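Local coordinates for RxLR effector protein 54 (Phytophthora infestans, PDB 5L7S), which binds the host autophagy protein ATG8CL through its C-terminal ATG8 interacting motif and stimulates autophagosome formation in infected plant cells, at residues Glu26-Leu31 against Pro44-Trp49; Ala64-Asp69 against Thr128-Asp133. One frame throughout, in Å; residues are numbered along the deposited sequence.

Contact 1 of 2, residues Glu26-Leu31 against Pro44-Trp49; sequences ELFGVL and PDFVQW
F28 turns the edge of its ring to one face of the W49 indole. F28 CD1 stands over the centre of that face, 3.8 Å from W49 CE2. The pair is an edge-to-face stack, with the F28 ring and the six-membered ring of W49 centred 5.1 Å apart and their planes at 61°. F28 also uses its CB, which lies 3.8 Å from W49 NE1. L27 comes to the indole from a different direction. Its CD2 methyl sits at the ring edge, near the plane, 3.9 Å from W49 CD1. The L27 and W49 side chains lie alongside each other, pointing opposite ways.

Three residues fill in around this group. The rings of F28 and F46 meet edge to edge, F28 CE1 and F46 CE1 being 4.5 Å apart. L31 splits its branches: CD1 reaches the backbone side of the other helix, 3.9 Å from D45 O, while CD2 lies beside the carboxylate of D45.

The backbones stay well apart. The two short helical pieces run antiparallel at 174°, with axes 11.0 Å apart at closest approach, so large side chains span the gap. W49 holds its CG anti to the backbone N (chi1 -178°), which carries the indole across to L27 and F28. The indole nitrogen is buried but satisfied: W49 NE1 donates to P24 O, at the start of the partner helix 24-30. This bond helps to fix how the indole is turned.

Beyond the pair, L33 packs on F28, F46 and W49, W17 of helix 9-20 covers L27, and L73 of helix 67-75 touches F28 and W49. A buried tryptophan among apolar helix side chains is consistent with the hydrophobic core of a WY-domain, here WY-domain 1.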
loop_
_atom_site.group_PDB
_atom_site.type_symbol
_atom_site.label_atom_id
_atom_site.label_comp_id
_atom_site.label_asym_id
_atom_site.label_seq_id
_atom_site.Cartn_x
_atom_site.Cartn_y
_atom_site.Cartn_z
ATOM N N GLU A 26 19.383 9.976 11.990
ATOM C CA GLU A 26 20.009 9.712 13.299
ATOM C C GLU A 26 19.355 10.536 14.406
ATOM O O GLU A 26 19.060 10.009 15.481
ATOM C CB GLU A 26 21.512 10.016 13.285
ATOM C CG GLU A 26 22.349 9.176 12.325
ATOM C CD GLU A 26 23.781 9.686 12.160
ATOM O OE1 GLU A 26 24.654 8.866 11.808
ATOM O OE2 GLU A 26 24.047 10.896 12.365
ATOM N N LEU A 27 19.132 11.824 14.142
ATOM C CA LEU A 27 18.493 12.711 15.119
ATOM C C LEU A 27 17.039 12.321 15.384
ATOM O O LEU A 27 16.581 12.389 16.520
ATOM C CB LEU A 27 18.565 14.183 14.680
ATOM C CG LEU A 27 18.061 15.197 15.725
ATOM C CD1 LEU A 27 18.951 15.202 16.962
ATOM C CD2 LEU A 27 17.947 16.600 15.156
ATOM N N PHE A 28 16.320 11.929 14.335
ATOM C CA PHE A 28 14.937 11.455 14.471
ATOM C C PHE A 28 14.843 10.305 15.488
ATOM O O PHE A 28 13.954 10.297 16.348
ATOM C CB PHE A 28 14.391 11.019 13.107
ATOM C CG PHE A 28 12.910 10.786 13.086
ATOM C CD1 PHE A 28 12.029 11.852 12.930
ATOM C CD2 PHE A 28 12.391 9.498 13.205
ATOM C CE1 PHE A 28 10.657 11.639 12.900
ATOM C CE2 PHE A 28 11.021 9.280 13.180
ATOM C CZ PHE A 28 10.154 10.351 13.029
ATOM N N GLY A 29 15.784 9.364 15.393
ATOM C CA GLY A 29 15.919 8.267 16.351
ATOM C C GLY A 29 16.168 8.686 17.794
ATOM O O GLY A 29 15.414 8.288 18.689
ATOM N N VAL A 30 17.198 9.501 18.027
ATOM C CA VAL A 30 17.576 9.892 19.401
ATOM C C VAL A 30 16.574 10.851 20.057
ATOM O O VAL A 30 16.413 10.841 21.278
ATOM C CB VAL A 30 19.018 10.462 19.500
ATOM C CG1 VAL A 30 20.026 9.503 18.870
ATOM C CG2 VAL A 30 19.122 11.855 18.891
ATOM N N LEU A 31 15.901 11.669 19.249
ATOM C CA LEU A 31 14.781 12.482 19.733
ATOM C C LEU A 31 13.497 11.666 19.913
ATOM O O LEU A 31 12.519 12.195 20.438
ATOM C CB LEU A 31 14.506 13.661 18.789
ATOM C CG LEU A 31 15.591 14.729 18.610
ATOM C CD1 LEU A 31 15.077 15.835 17.702
ATOM C CD2 LEU A 31 16.037 15.309 19.942
ATOM N N PRO A 44 7.628 20.358 20.164
ATOM C CA PRO A 44 8.691 21.285 19.762
ATOM C C PRO A 44 9.961 20.581 19.272
ATOM O O PRO A 44 10.724 21.173 18.510
ATOM C CB PRO A 44 8.972 22.074 21.045
ATOM C CG PRO A 44 8.599 21.142 22.141
ATOM C CD PRO A 44 7.418 20.376 21.625
ATOM N N ASP A 45 10.180 19.340 19.715
ATOM C CA ASP A 45 11.266 18.507 19.191
ATOM C C ASP A 45 11.080 18.177 17.713
ATOM O O ASP A 45 12.059 18.136 16.967
ATOM C CB ASP A 45 11.409 17.209 19.991
ATOM C CG ASP A 45 11.919 17.446 21.397
ATOM O OD1 ASP A 45 11.195 18.086 22.193
ATOM O OD2 ASP A 45 13.039 16.986 21.705
ATOM N N PHE A 46 9.836 17.935 17.298
ATOM C CA PHE A 46 9.533 17.688 15.884
ATOM C C PHE A 46 9.725 18.949 15.042
ATOM O O PHE A 46 10.372 18.904 13.995
ATOM C CB PHE A 46 8.113 17.136 15.696
ATOM C CG PHE A 46 7.801 16.746 14.272
ATOM C CD1 PHE A 46 8.538 15.751 13.635
ATOM C CD2 PHE A 46 6.783 17.378 13.562
ATOM C CE1 PHE A 46 8.269 15.394 12.325
ATOM C CE2 PHE A 46 6.508 17.020 12.250
ATOM C CZ PHE A 46 7.252 16.028 11.630
ATOM N N VAL A 47 9.175 20.069 15.508
ATOM C CA VAL A 47 9.313 21.354 14.803
ATOM C C VAL A 47 10.798 21.680 14.603
ATOM O O VAL A 47 11.217 22.021 13.498
ATOM C CB VAL A 47 8.601 22.516 15.547
ATOM C CG1 VAL A 47 8.735 23.820 14.766
ATOM C CG2 VAL A 47 7.128 22.185 15.787
ATOM N N GLN A 48 11.578 21.549 15.676
ATOM C CA GLN A 48 13.037 21.711 15.620
ATOM C C GLN A 48 13.686 20.746 14.623
ATOM O O GLN A 48 14.574 21.139 13.865
ATOM C CB GLN A 48 13.666 21.538 17.014
ATOM C CG GLN A 48 13.569 22.766 17.914
ATOM C CD GLN A 48 14.607 23.831 17.578
ATOM O OE1 GLN A 48 14.434 24.612 16.640
ATOM N NE2 GLN A 48 15.689 23.870 18.348
ATOM N N TRP A 49 13.243 19.490 14.626
ATOM C CA TRP A 49 13.735 18.502 13.661
ATOM C C TRP A 49 13.502 18.947 12.214
ATOM O O TRP A 49 14.376 18.767 11.370
ATOM C CB TRP A 49 13.119 17.114 13.901
ATOM C CG TRP A 49 13.652 16.088 12.964
ATOM C CD1 TRP A 49 14.863 15.478 13.029
ATOM C CD2 TRP A 49 13.002 15.573 11.799
ATOM N NE1 TRP A 49 15.013 14.607 11.982
ATOM C CE2 TRP A 49 13.884 14.643 11.209
ATOM C CE3 TRP A 49 11.758 15.805 11.196
ATOM C CZ2 TRP A 49 13.566 13.941 10.043
ATOM C CZ3 TRP A 49 11.438 15.105 10.035
ATOM C CH2 TRP A 49 12.343 14.184 9.470
#

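Contact 2 of 2, residues Ala64-Asp69 against Thr128-Asp133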
loop_
_atom_site.group_PDB
_atom_site.type_symbol
_atom_site.label_atom_id
_atom_site.label_comp_id
_atom_site.label_asym_id
_atom_site.label_seq_id
_atom_site.Cartn_x
_atom_site.Cartn_y
_atom_site.Cartn_z
ATOM N N ALA A 64 20.220 14.655 -0.445
ATOM C CA ALA A 64 20.858 14.341 0.852
ATOM C C ALA A 64 19.861 13.840 1.908
ATOM O O ALA A 64 20.224 13.039 2.770
ATOM C CB ALA A 64 21.622 15.548 1.388
ATOM N N PHE A 65 18.625 14.342 1.848
ATOM C CA PHE A 65 17.506 13.809 2.632
ATOM C C PHE A 65 16.181 14.149 1.933
ATOM O O PHE A 65 15.568 15.191 2.189
ATOM C CB PHE A 65 17.545 14.353 4.061
ATOM C CG PHE A 65 16.670 13.599 5.023
ATOM C CD1 PHE A 65 16.891 12.246 5.272
ATOM C CD2 PHE A 65 15.640 14.241 5.702
ATOM C CE1 PHE A 65 16.093 11.547 6.165
ATOM C CE2 PHE A 65 14.843 13.545 6.600
ATOM C CZ PHE A 65 15.068 12.196 6.831
ATOM N N SER A 66 15.767 13.255 1.034
ATOM C CA SER A 66 14.682 13.512 0.076
ATOM C C SER A 66 13.292 13.630 0.691
ATOM O O SER A 66 13.095 13.377 1.877
ATOM C CB SER A 66 14.650 12.410 -0.992
ATOM O OG SER A 66 14.115 11.202 -0.474
ATOM N N ASP A 67 12.338 14.032 -0.148
ATOM C CA ASP A 67 10.918 13.997 0.198
ATOM C C ASP A 67 10.495 12.583 0.580
ATOM O O ASP A 67 9.809 12.390 1.585
ATOM C CB ASP A 67 10.048 14.489 -0.972
ATOM C CG ASP A 67 10.101 15.999 -1.158
ATOM O OD1 ASP A 67 10.888 16.678 -0.473
ATOM O OD2 ASP A 67 9.345 16.521 -2.000
ATOM N N LEU A 68 10.917 11.603 -0.217
ATOM C CA LEU A 68 10.570 10.206 0.037
ATOM C C LEU A 68 11.235 9.655 1.302
ATOM O O LEU A 68 10.575 8.952 2.079
ATOM C CB LEU A 68 10.895 9.331 -1.178
ATOM C CG LEU A 68 10.136 9.654 -2.472
ATOM C CD1 LEU A 68 10.450 8.599 -3.523
ATOM C CD2 LEU A 68 8.629 9.758 -2.257
ATOM N N ASP A 69 12.514 9.985 1.515
ATOM C CA ASP A 69 13.196 9.694 2.790
ATOM C C ASP A 69 12.342 10.181 3.959
ATOM O O ASP A 69 12.094 9.430 4.911
ATOM C CB ASP A 69 14.574 10.380 2.880
ATOM C CG ASP A 69 15.628 9.759 1.967
ATOM O OD1 ASP A 69 15.497 8.581 1.568
ATOM O OD2 ASP A 69 16.611 10.468 1.656
ATOM N N THR A 128 10.975 4.014 -8.432
ATOM C CA THR A 128 11.088 5.472 -8.397
ATOM C C THR A 128 10.282 5.994 -7.204
ATOM O O THR A 128 10.773 6.814 -6.434
ATOM C CB THR A 128 10.556 6.122 -9.693
ATOM O OG1 THR A 128 11.281 5.614 -10.819
ATOM C CG2 THR A 128 10.692 7.647 -9.648
ATOM N N LEU A 129 9.057 5.485 -7.055
ATOM C CA LEU A 129 8.165 5.851 -5.947
ATOM C C LEU A 129 8.518 5.206 -4.601
ATOM O O LEU A 129 7.944 5.574 -3.573
ATOM C CB LEU A 129 6.722 5.488 -6.300
ATOM C CG LEU A 129 6.123 6.174 -7.525
ATOM C CD1 LEU A 129 4.770 5.559 -7.846
ATOM C CD2 LEU A 129 5.996 7.673 -7.302
ATOM N N ARG A 130 9.435 4.234 -4.616
ATOM C CA ARG A 130 9.932 3.557 -3.416
ATOM C C ARG A 130 8.812 2.881 -2.624
ATOM O O ARG A 130 8.787 2.919 -1.395
ATOM C CB ARG A 130 10.750 4.518 -2.543
ATOM C CG ARG A 130 12.162 4.741 -3.049
ATOM C CD ARG A 130 12.874 5.793 -2.223
ATOM N NE ARG A 130 12.874 5.465 -0.798
ATOM C CZ ARG A 130 13.283 6.284 0.169
ATOM N NH1 ARG A 130 13.752 7.498 -0.112
ATOM N NH2 ARG A 130 13.230 5.878 1.435
ATOM N N LEU A 131 7.900 2.236 -3.346
ATOM C CA LEU A 131 6.730 1.616 -2.728
ATOM C C LEU A 131 7.056 0.367 -1.911
ATOM O O LEU A 131 6.264 -0.010 -1.049
ATOM C CB LEU A 131 5.654 1.314 -3.774
ATOM C CG LEU A 131 4.938 2.560 -4.304
ATOM C CD1 LEU A 131 4.116 2.226 -5.537
ATOM C CD2 LEU A 131 4.059 3.196 -3.232
ATOM N N LYS A 132 8.211 -0.257 -2.157
ATOM C CA LYS A 132 8.712 -1.333 -1.281
ATOM C C LYS A 132 8.867 -0.890 0.179
ATOM O O LYS A 132 8.599 -1.667 1.096
ATOM C CB LYS A 132 10.039 -1.892 -1.800
ATOM C CG LYS A 132 9.880 -2.764 -3.031
ATOM C CD LYS A 132 11.224 -3.129 -3.640
ATOM C CE LYS A 132 11.046 -4.024 -4.858
ATOM N NZ LYS A 132 12.223 -3.979 -5.766
ATOM N N ASP A 133 9.265 0.367 0.383
ATOM C CA ASP A 133 9.421 0.937 1.729
ATOM C C ASP A 133 8.095 1.217 2.459
ATOM O O ASP A 133 8.109 1.535 3.648
ATOM C CB ASP A 133 10.257 2.228 1.677
ATOM C CG ASP A 133 11.661 2.011 1.112
ATOM O OD1 ASP A 133 12.231 0.912 1.290
ATOM O OD2 ASP A 133 12.197 2.952 0.489
#
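A capping box at the start of helix 67-75, in WY-domain 2, meets the turn that follows helix 122-128, in WY-domain 3. The link is a salt bridge in which R130 NH1 donates to D69 OD1 at 2.7 Å. The bond is bent, with an N-H...O angle of 142°. R130 comes from above the D69 carboxylate plane, and the two flat groups are turned 59° from each other.

Both ends of this bridge are held in their own segments. S66 is the N-cap: D69 N donates to S66 OG at 2.8 Å, and S66 N donates back to D69 OD2 at 3.0 Å. D69 therefore uses one oxygen for the box and the other for R130. Within its own segment R130 grips D133 side-on. NE (2.9 Å) and NH2 (3.2 Å) of R130 both donate to D133 OD2, which lies in the guanidinium plane. A bend at chi3 (55°) turns the arginine end toward these acids.

L68 packs along the arginine. Its CD1 methyl lies 3.9 Å from R130 CD and also reaches T128 O at 3.4 Å. Its CB lies 3.6 Å from R130 NH1, and its backbone O sits over one face of the guanidinium. R130, with positive phi, is where the chain leaves helix 122-128 and turns into the 3-10 segment that carries D133. Y72, one turn on in helix 67-75, donates its hydroxyl to L129 O and touches the R130 side chain.

The guanidinium thus bridges two carboxylates, D69 and D133. Its charge probably offsets the repulsion between them, and probably favours the ionised form of both.

Overall arrangement
From the N terminus, helix 24-30 is followed by a connection without helix. Contact 1 closes this short loop when helix 44-60 packs back against helix 24-30, within WY-domain 1. The chain then passes to 64-69 and opens a second, much longer loop. Contact 2 closes it at 128-133, after 58 mostly helical residues, and ties WY-domain 2 to WY-domain 3. The two loops lie in series, neither nested nor crossed. The centres of contacts 1 and 2 are about 19 Å apart, and the two touch through W49 CZ2 and F65 CE2, 3.7 Å apart, so the buried packing of contact 1 continues to the residues just before helix 67-75.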